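Local coordinates for protein type I site-specific restriction-modification system, R (Restriction) subunit (Vibrio vulnificus, PDB 3H1T) that probably binds DNA and hydrolyses ATP as the restriction subunit of a type I restriction-modification enzyme, of which this fragment includes the helicase-like motor domains, at residues I380-A385 and E579-E584; D423-H428 and D453-A458; F439-V444 and A515-N520. All coordinates share one frame; numbering follows the deposited sequence.

Interaction 1 of 3, residues I380-A385 and E579-E584; sequences ISEVDA and EVVIDE
Val581 lays its CG1 methyl over the backbone of Glu382, 3.6 Å from Glu382 CA, while its other methyl, CG2, lies alongside Ile380 CG2 at 3.8 Å. The two strands are parallel neighbours, 374-381 and 576-582, near one margin of the sheet in the C-terminal RecA-like domain. CG1 reaches across because it stands anti to the Val581 backbone N (chi1 173°), which leaves CG2 for Ile380, whose side chain points the same way. Ser381 and Ile582 occupy the other face.

Three backbone bonds hold the pair. Ile380 gives its N-H to Val580 O at 2.9 Å and takes one from Ile582 N on its own O at 2.8 Å; Glu382 N then reaches Ile582 O at 2.7 Å. Just beyond, a type I turn from Ser381 to Asp384 bends the first segment away from its partner.

Charged groups gather at this exposed end. Glu382 extends past Asp583, their carboxylates separated by 5.7 Å between Glu382 OE1 and Asp583 OD2, so each probably raises the cost of the other's charge slightly. Asp583 turns OD1 to the backbone N-H groups of Asp585 and Glu587, in the hairpin that leads to strand 588-589. Asp583 O accepts a bond from a water at 2.8 Å, and the same water gives a weak one to Ser381 OG.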
loop_
_atom_site.group_PDB
_atom_site.type_symbol
_atom_site.label_atom_id
_atom_site.label_comp_id
_atom_site.label_asym_id
_atom_site.label_seq_id
_atom_site.Cartn_x
_atom_site.Cartn_y
_atom_site.Cartn_z
ATOM N N ILE A 380 -26.348 -15.486 -0.885
ATOM C CA ILE A 380 -26.770 -16.318 0.222
ATOM C C ILE A 380 -27.684 -17.448 -0.248
ATOM O O ILE A 380 -28.487 -17.303 -1.183
ATOM C CB ILE A 380 -27.498 -15.491 1.323
ATOM C CG1 ILE A 380 -27.767 -16.379 2.541
ATOM C CG2 ILE A 380 -28.838 -14.985 0.810
ATOM C CD1 ILE A 380 -26.526 -16.849 3.264
ATOM N N SER A 381 -27.541 -18.593 0.405
ATOM C CA SER A 381 -28.343 -19.761 0.076
ATOM C C SER A 381 -29.763 -19.590 0.639
ATOM O O SER A 381 -29.946 -19.161 1.786
ATOM C CB SER A 381 -27.674 -21.017 0.644
ATOM O OG SER A 381 -26.334 -21.134 0.178
ATOM N N GLU A 382 -30.760 -19.933 -0.176
ATOM C CA GLU A 382 -32.170 -19.806 0.199
ATOM C C GLU A 382 -32.540 -20.335 1.576
ATOM O O GLU A 382 -33.319 -19.708 2.295
ATOM C CB GLU A 382 -33.049 -20.508 -0.829
ATOM C CG GLU A 382 -34.507 -20.109 -0.797
ATOM C CD GLU A 382 -35.335 -20.946 -1.753
ATOM O OE1 GLU A 382 -34.745 -21.814 -2.437
ATOM O OE2 GLU A 382 -36.569 -20.741 -1.820
ATOM N N VAL A 383 -32.003 -21.486 1.954
ATOM C CA VAL A 383 -32.360 -22.047 3.247
ATOM C C VAL A 383 -32.261 -20.984 4.335
ATOM O O VAL A 383 -32.965 -21.032 5.343
ATOM C CB VAL A 383 -31.482 -23.263 3.581
ATOM C CG1 VAL A 383 -31.454 -24.197 2.387
ATOM C CG2 VAL A 383 -30.080 -22.827 3.983
ATOM N N ASP A 384 -31.375 -20.016 4.145
ATOM C CA ASP A 384 -31.290 -18.943 5.115
ATOM C C ASP A 384 -31.889 -17.724 4.444
ATOM O O ASP A 384 -31.299 -17.160 3.520
ATOM C CB ASP A 384 -29.847 -18.663 5.538
ATOM C CG ASP A 384 -29.731 -18.380 7.026
ATOM O OD1 ASP A 384 -30.352 -19.127 7.816
ATOM O OD2 ASP A 384 -29.020 -17.431 7.413
ATOM N N ALA A 385 -33.085 -17.341 4.883
ATOM C CA ALA A 385 -33.762 -16.166 4.347
ATOM C C ALA A 385 -34.639 -15.575 5.443
ATOM O O ALA A 385 -35.353 -16.301 6.136
ATOM C CB ALA A 385 -34.625 -16.552 3.121
ATOM N N GLU A 579 -26.850 -8.217 -2.996
ATOM C CA GLU A 579 -26.997 -9.540 -2.438
ATOM C C GLU A 579 -28.051 -10.288 -3.241
ATOM O O GLU A 579 -29.046 -9.699 -3.666
ATOM C CB GLU A 579 -27.420 -9.363 -0.982
ATOM C CG GLU A 579 -27.949 -10.573 -0.295
ATOM C CD GLU A 579 -28.685 -10.206 0.969
ATOM O OE1 GLU A 579 -28.105 -9.488 1.809
ATOM O OE2 GLU A 579 -29.845 -10.638 1.127
ATOM N N VAL A 580 -27.813 -11.570 -3.483
ATOM C CA VAL A 580 -28.771 -12.375 -4.224
ATOM C C VAL A 580 -28.990 -13.677 -3.480
ATOM O O VAL A 580 -28.082 -14.179 -2.811
ATOM C CB VAL A 580 -28.272 -12.698 -5.660
ATOM C CG1 VAL A 580 -28.214 -11.434 -6.491
ATOM C CG2 VAL A 580 -26.920 -13.364 -5.594
ATOM N N VAL A 581 -30.209 -14.199 -3.555
ATOM C CA VAL A 581 -30.540 -15.458 -2.905
ATOM C C VAL A 581 -30.416 -16.551 -3.950
ATOM O O VAL A 581 -30.776 -16.372 -5.116
ATOM C CB VAL A 581 -31.956 -15.416 -2.337
ATOM C CG1 VAL A 581 -32.352 -16.793 -1.817
ATOM C CG2 VAL A 581 -32.012 -14.408 -1.204
ATOM N N ILE A 582 -29.909 -17.698 -3.548
ATOM C CA ILE A 582 -29.698 -18.758 -4.513
ATOM C C ILE A 582 -30.248 -20.081 -3.983
ATOM O O ILE A 582 -30.206 -20.312 -2.771
ATOM C CB ILE A 582 -28.161 -18.785 -4.802
ATOM C CG1 ILE A 582 -27.879 -18.009 -6.088
ATOM C CG2 ILE A 582 -27.612 -20.175 -4.735
ATOM C CD1 ILE A 582 -27.698 -18.865 -7.307
ATOM N N ASP A 583 -30.792 -20.923 -4.865
ATOM C CA ASP A 583 -31.347 -22.215 -4.423
ATOM C C ASP A 583 -30.269 -23.283 -4.329
ATOM O O ASP A 583 -29.095 -23.005 -4.570
ATOM C CB ASP A 583 -32.485 -22.709 -5.348
ATOM C CG ASP A 583 -32.008 -23.087 -6.757
ATOM O OD1 ASP A 583 -30.806 -23.379 -6.943
ATOM O OD2 ASP A 583 -32.851 -23.116 -7.688
ATOM N N GLU A 584 -30.665 -24.504 -3.983
ATOM C CA GLU A 584 -29.698 -25.586 -3.846
ATOM C C GLU A 584 -28.990 -26.005 -5.124
ATOM O O GLU A 584 -28.092 -26.827 -5.064
ATOM C CB GLU A 584 -30.343 -26.814 -3.193
ATOM C CG GLU A 584 -30.706 -26.591 -1.725
ATOM C CD GLU A 584 -29.514 -26.114 -0.905
ATOM O OE1 GLU A 584 -28.577 -26.918 -0.704
ATOM O OE2 GLU A 584 -29.506 -24.935 -0.474
HETATM O O HOH W 1 -27.178 -23.203 -2.506
#

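Interaction 2 of 3, residues D423-H428 and D453-A458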
loop_
_atom_site.group_PDB
_atom_site.type_symbol
_atom_site.label_atom_id
_atom_site.label_comp_id
_atom_site.label_asym_id
_atom_site.label_seq_id
_atom_site.Cartn_x
_atom_site.Cartn_y
_atom_site.Cartn_z
ATOM N N ASP A 423 -21.160 -27.464 -5.598
ATOM C CA ASP A 423 -21.722 -27.432 -6.937
ATOM C C ASP A 423 -22.647 -26.256 -7.184
ATOM O O ASP A 423 -22.785 -25.807 -8.321
ATOM C CB ASP A 423 -22.448 -28.734 -7.239
ATOM C CG ASP A 423 -21.571 -29.725 -7.962
ATOM O OD1 ASP A 423 -21.023 -29.353 -9.016
ATOM O OD2 ASP A 423 -21.431 -30.872 -7.486
ATOM N N ALA A 424 -23.294 -25.752 -6.138
ATOM C CA ALA A 424 -24.181 -24.601 -6.319
ATOM C C ALA A 424 -23.345 -23.377 -6.665
ATOM O O ALA A 424 -23.656 -22.619 -7.583
ATOM C CB ALA A 424 -24.975 -24.337 -5.047
ATOM N N PHE A 425 -22.283 -23.197 -5.890
ATOM C CA PHE A 425 -21.366 -22.085 -6.056
ATOM C C PHE A 425 -20.723 -22.130 -7.424
ATOM O O PHE A 425 -20.618 -21.110 -8.111
ATOM C CB PHE A 425 -20.285 -22.134 -4.986
ATOM C CG PHE A 425 -20.820 -22.096 -3.591
ATOM C CD1 PHE A 425 -22.127 -21.691 -3.332
ATOM C CD2 PHE A 425 -20.029 -22.477 -2.530
ATOM C CE1 PHE A 425 -22.626 -21.678 -2.026
ATOM C CE2 PHE A 425 -20.527 -22.466 -1.221
ATOM C CZ PHE A 425 -21.820 -22.071 -0.973
ATOM N N ALA A 426 -20.298 -23.323 -7.829
ATOM C CA ALA A 426 -19.664 -23.479 -9.135
ATOM C C ALA A 426 -20.631 -23.149 -10.250
ATOM O O ALA A 426 -20.249 -22.540 -11.243
ATOM C CB ALA A 426 -19.137 -24.890 -9.314
ATOM N N LYS A 427 -21.892 -23.537 -10.095
ATOM C CA LYS A 427 -22.864 -23.247 -11.138
ATOM C C LYS A 427 -23.093 -21.740 -11.184
ATOM O O LYS A 427 -23.058 -21.126 -12.255
ATOM C CB LYS A 427 -24.197 -23.972 -10.888
ATOM C CG LYS A 427 -24.993 -24.158 -12.177
ATOM C CD LYS A 427 -26.464 -23.782 -12.037
ATOM C CE LYS A 427 -27.247 -23.988 -13.358
ATOM N NZ LYS A 427 -26.925 -22.984 -14.431
ATOM N N HIS A 428 -23.311 -21.138 -10.020
ATOM C CA HIS A 428 -23.535 -19.702 -9.967
ATOM C C HIS A 428 -22.354 -18.875 -10.483
ATOM O O HIS A 428 -22.555 -17.887 -11.184
ATOM C CB HIS A 428 -23.886 -19.280 -8.549
ATOM C CG HIS A 428 -24.082 -17.809 -8.407
ATOM N ND1 HIS A 428 -23.031 -16.939 -8.224
ATOM C CD2 HIS A 428 -25.196 -17.045 -8.500
ATOM C CE1 HIS A 428 -23.488 -15.700 -8.213
ATOM N NE2 HIS A 428 -24.799 -15.736 -8.379
ATOM N N ASP A 453 -9.908 -28.933 -4.763
ATOM C CA ASP A 453 -9.882 -29.928 -5.842
ATOM C C ASP A 453 -11.274 -30.265 -6.356
ATOM O O ASP A 453 -11.461 -30.503 -7.538
ATOM C CB ASP A 453 -9.208 -31.223 -5.375
ATOM C CG ASP A 453 -9.229 -32.323 -6.447
ATOM O OD1 ASP A 453 -8.483 -32.226 -7.459
ATOM O OD2 ASP A 453 -10.007 -33.287 -6.270
ATOM N N GLU A 454 -12.250 -30.300 -5.463
ATOM C CA GLU A 454 -13.609 -30.608 -5.871
ATOM C C GLU A 454 -14.166 -29.405 -6.606
ATOM O O GLU A 454 -14.906 -29.555 -7.577
ATOM C CB GLU A 454 -14.453 -30.952 -4.643
ATOM C CG GLU A 454 -13.707 -31.871 -3.681
ATOM C CD GLU A 454 -14.619 -32.715 -2.802
ATOM O OE1 GLU A 454 -15.333 -32.146 -1.946
ATOM O OE2 GLU A 454 -14.620 -33.957 -2.972
HETATM N N MSE A 455 -13.788 -28.211 -6.149
HETATM C CA MSE A 455 -14.234 -26.961 -6.772
HETATM C C MSE A 455 -13.666 -26.890 -8.188
HETATM O O MSE A 455 -14.368 -26.548 -9.137
HETATM C CB MSE A 455 -13.759 -25.747 -5.951
HETATM C CG MSE A 455 -14.138 -24.393 -6.556
HETATM SE SE MSE A 455 -16.049 -24.008 -6.610
HETATM C CE MSE A 455 -16.316 -23.672 -4.736
ATOM N N ARG A 456 -12.391 -27.235 -8.323
ATOM C CA ARG A 456 -11.719 -27.229 -9.616
ATOM C C ARG A 456 -12.390 -28.172 -10.608
ATOM O O ARG A 456 -12.659 -27.783 -11.740
ATOM C CB ARG A 456 -10.245 -27.636 -9.475
ATOM C CG ARG A 456 -9.547 -27.851 -10.820
ATOM C CD ARG A 456 -8.213 -28.589 -10.687
ATOM N NE ARG A 456 -8.378 -29.977 -10.267
ATOM C CZ ARG A 456 -8.743 -30.973 -11.071
ATOM N NH1 ARG A 456 -8.988 -30.748 -12.358
ATOM N NH2 ARG A 456 -8.873 -32.203 -10.582
ATOM N N ARG A 457 -12.657 -29.404 -10.173
ATOM C CA ARG A 457 -13.283 -30.408 -11.031
ATOM C C ARG A 457 -14.669 -29.983 -11.464
ATOM O O ARG A 457 -15.024 -30.109 -12.637
ATOM C CB ARG A 457 -13.380 -31.753 -10.316
ATOM C CG ARG A 457 -14.029 -32.856 -11.158
ATOM C CD ARG A 457 -14.028 -34.213 -10.456
ATOM N NE ARG A 457 -12.697 -34.569 -9.971
ATOM C CZ ARG A 457 -12.301 -34.412 -8.710
ATOM N NH1 ARG A 457 -13.138 -33.912 -7.812
ATOM N NH2 ARG A 457 -11.071 -34.742 -8.347
ATOM N N ALA A 458 -15.456 -29.480 -10.517
ATOM C CA ALA A 458 -16.804 -29.039 -10.839
ATOM C C ALA A 458 -16.774 -27.927 -11.875
ATOM O O ALA A 458 -17.411 -28.008 -12.919
ATOM C CB ALA A 458 -17.502 -28.555 -9.591
#
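Two neighbouring helices on one face of a RecA-like sheet meet here through small side chains, Ala426 against Ala458, with Met455 (selenomethionine in the crystal) beside them. Helix 422-436 leads into strand 441-446, which is followed, after a short connection, by helix 449-462. The short helical segments cross at -43°, and their axes come within 9.5 Å. Ala426 CB and Ala458 CB each point at the opposing helix and touch at 4.0 Å; Leu459 and Leu462 also pack on Ala426. Met455 fills in beside them: its CG stands anti to the backbone N (chi1 178°), and bends at chi2 and chi3 fold the chain so that SE rests 4.2 Å from Ala426 CB. From there CE comes to the edge of the Phe425 ring, near the ring plane; that ring also stacks with Tyr557. Toward solvent, Asp423 OD1 lies 3.7 Å from Ala458 CB. Apart from the contact, Asp453 forms salt bridges with Arg456 and Arg457 within helix 449-462. Such side-by-side helix packing over parallel strands belongs to the alpha/beta layers of the second RecA-like domain in superfamily 2 helicases.

Interaction 3 of 3, residues F439-V444 and A515-N520; sequences FAKTIV and APTCKN
Lys441 O is gripped by two successive backbone N-H groups, Lys519 N at 2.8 Å and Asn520 N at a longer 3.3 Å. The first lies in the carbonyl plane and the second is tilted 18° from it. Both donors can converge on one oxygen because the chain kinks at Lys519 (psi -18°), much as in a beta bulge. Beyond the kink the regular pairing takes hold, and Ile443 N bonds to Asn520 O at 3.1 Å.

Thr442 and Asn520 then meet on the side of the sheet covered by helix 422-436, where Met433 touches the threonine and Phe432 the asparagine. Asn520 ND2 donates to Thr442 OG1 at 2.9 Å, with the hydroxyl oxygen close to the amide plane. That hydroxyl in turn donates to Ala440 O at 3.0 Å, so OG1 is used in both directions and its rotation is fixed. Asn520 OD1, at the other end of the amide, bonds to Asn553 ND2 on the next strand.

These are the parallel strands 441-446 and 518-524 in the middle of the sheet of the second RecA-like domain, and a type I turn from Ala515 to Cys518 leads into the latter. Lys441 draws its aliphatic chain past Thr517 OG1 and ends at Thr497 O, which NZ reaches by a hydrogen bond. A water bridges the backbone here, accepting from Lys441 N and donating to Thr517 O. Toward helix 482-493, Ile443 CD1 packs on Cys518 SG at 3.8 Å.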
loop_
_atom_site.group_PDB
_atom_site.type_symbol
_atom_site.label_atom_id
_atom_site.label_comp_id
_atom_site.label_asym_id
_atom_site.label_seq_id
_atom_site.Cartn_x
_atom_site.Cartn_y
_atom_site.Cartn_z
ATOM N N PHE A 439 -13.129 -15.207 -19.620
ATOM C CA PHE A 439 -11.684 -15.262 -19.477
ATOM C C PHE A 439 -11.122 -14.271 -18.473
ATOM O O PHE A 439 -9.929 -13.984 -18.478
ATOM C CB PHE A 439 -10.990 -15.093 -20.828
ATOM C CG PHE A 439 -10.943 -16.352 -21.630
ATOM C CD1 PHE A 439 -12.056 -16.778 -22.338
ATOM C CD2 PHE A 439 -9.809 -17.152 -21.618
ATOM C CE1 PHE A 439 -12.046 -17.993 -23.025
ATOM C CE2 PHE A 439 -9.788 -18.378 -22.303
ATOM C CZ PHE A 439 -10.906 -18.794 -23.006
ATOM N N ALA A 440 -11.985 -13.743 -17.611
ATOM C CA ALA A 440 -11.544 -12.819 -16.575
ATOM C C ALA A 440 -10.839 -13.688 -15.531
ATOM O O ALA A 440 -11.450 -14.615 -14.980
ATOM C CB ALA A 440 -12.743 -12.123 -15.961
ATOM N N LYS A 441 -9.568 -13.408 -15.255
ATOM C CA LYS A 441 -8.830 -14.214 -14.289
ATOM C C LYS A 441 -9.467 -14.145 -12.926
ATOM O O LYS A 441 -9.703 -13.062 -12.396
ATOM C CB LYS A 441 -7.375 -13.781 -14.210
ATOM C CG LYS A 441 -6.553 -14.207 -15.414
ATOM C CD LYS A 441 -5.070 -14.042 -15.133
ATOM C CE LYS A 441 -4.224 -14.095 -16.414
ATOM N NZ LYS A 441 -4.030 -15.444 -17.022
ATOM N N THR A 442 -9.713 -15.325 -12.360
ATOM C CA THR A 442 -10.402 -15.489 -11.079
ATOM C C THR A 442 -9.689 -16.397 -10.076
ATOM O O THR A 442 -9.044 -17.363 -10.466
ATOM C CB THR A 442 -11.798 -16.096 -11.333
ATOM O OG1 THR A 442 -12.516 -15.255 -12.243
ATOM C CG2 THR A 442 -12.571 -16.249 -10.039
ATOM N N ILE A 443 -9.831 -16.100 -8.788
ATOM C CA ILE A 443 -9.227 -16.910 -7.729
ATOM C C ILE A 443 -10.331 -17.299 -6.758
ATOM O O ILE A 443 -11.063 -16.441 -6.279
ATOM C CB ILE A 443 -8.133 -16.135 -6.929
ATOM C CG1 ILE A 443 -6.998 -15.693 -7.853
ATOM C CG2 ILE A 443 -7.525 -17.052 -5.851
ATOM C CD1 ILE A 443 -5.970 -14.817 -7.173
ATOM N N VAL A 444 -10.463 -18.584 -6.452
ATOM C CA VAL A 444 -11.512 -19.021 -5.533
ATOM C C VAL A 444 -10.922 -19.597 -4.259
ATOM O O VAL A 444 -10.220 -20.601 -4.286
ATOM C CB VAL A 444 -12.433 -20.091 -6.198
ATOM C CG1 VAL A 444 -13.602 -20.458 -5.263
ATOM C CG2 VAL A 444 -12.966 -19.566 -7.504
ATOM N N ALA A 515 -0.968 -11.237 -8.993
ATOM C CA ALA A 515 -1.504 -11.242 -10.344
ATOM C C ALA A 515 -2.356 -9.995 -10.552
ATOM O O ALA A 515 -3.531 -9.968 -10.180
ATOM C CB ALA A 515 -2.341 -12.474 -10.551
ATOM N N PRO A 516 -1.774 -8.940 -11.143
ATOM C CA PRO A 516 -2.522 -7.701 -11.373
ATOM C C PRO A 516 -3.803 -7.781 -12.225
ATOM O O PRO A 516 -4.758 -7.063 -11.957
ATOM C CB PRO A 516 -1.463 -6.772 -11.973
ATOM C CG PRO A 516 -0.505 -7.725 -12.639
ATOM C CD PRO A 516 -0.374 -8.781 -11.568
ATOM N N THR A 517 -3.843 -8.638 -13.239
ATOM C CA THR A 517 -5.051 -8.732 -14.044
ATOM C C THR A 517 -6.155 -9.587 -13.413
ATOM O O THR A 517 -7.117 -9.955 -14.092
ATOM C CB THR A 517 -4.759 -9.278 -15.440
ATOM O OG1 THR A 517 -3.927 -10.436 -15.325
ATOM C CG2 THR A 517 -4.059 -8.237 -16.282
ATOM N N CYS A 518 -6.018 -9.918 -12.133
ATOM C CA CYS A 518 -7.054 -10.691 -11.455
ATOM C C CYS A 518 -8.296 -9.794 -11.380
ATOM O O CYS A 518 -8.249 -8.691 -10.822
ATOM C CB CYS A 518 -6.599 -11.091 -10.045
ATOM S SG CYS A 518 -7.821 -12.070 -9.130
ATOM N N LYS A 519 -9.406 -10.284 -11.926
ATOM C CA LYS A 519 -10.635 -9.512 -11.970
ATOM C C LYS A 519 -11.756 -9.990 -11.051
ATOM O O LYS A 519 -12.693 -9.241 -10.795
ATOM C CB LYS A 519 -11.142 -9.442 -13.416
ATOM C CG LYS A 519 -10.185 -8.732 -14.377
ATOM C CD LYS A 519 -10.762 -8.681 -15.793
ATOM C CE LYS A 519 -10.024 -7.692 -16.689
ATOM N NZ LYS A 519 -10.939 -7.156 -17.745
ATOM N N ASN A 520 -11.673 -11.231 -10.571
ATOM C CA ASN A 520 -12.687 -11.778 -9.662
ATOM C C ASN A 520 -12.035 -12.428 -8.457
ATOM O O ASN A 520 -11.153 -13.258 -8.600
ATOM C CB ASN A 520 -13.564 -12.856 -10.328
ATOM C CG ASN A 520 -14.387 -12.338 -11.485
ATOM O OD1 ASN A 520 -14.956 -11.247 -11.431
ATOM N ND2 ASN A 520 -14.483 -13.145 -12.535
HETATM O O HOH W 2 -8.057 -11.103 -16.233
#

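How the interactions relate
Interactions 1 and 3 join strands of one sheet, but at different depths: 439-444 with 515-520 is buried in its middle, 380-385 with 579-584 lies near its margin at the surface. Both rest on parallel backbone bonds; the inner pair adds a side-chain amide-hydroxyl bond, the outer one ends among carboxylates. Interaction 2, also buried, with only Asp423 exposed among its touching residues, is mostly apolar packing between helices covering the sheet, and it touches both others: His428 CD2 meets Ile582 CD1 at 3.3 Å, and Met455 CG lies 4.2 Å from Val444 CG1. Its centre is about 17 Å from each of theirs, and interactions 2 and 3 are both nested within the chain loop closed by interaction 1.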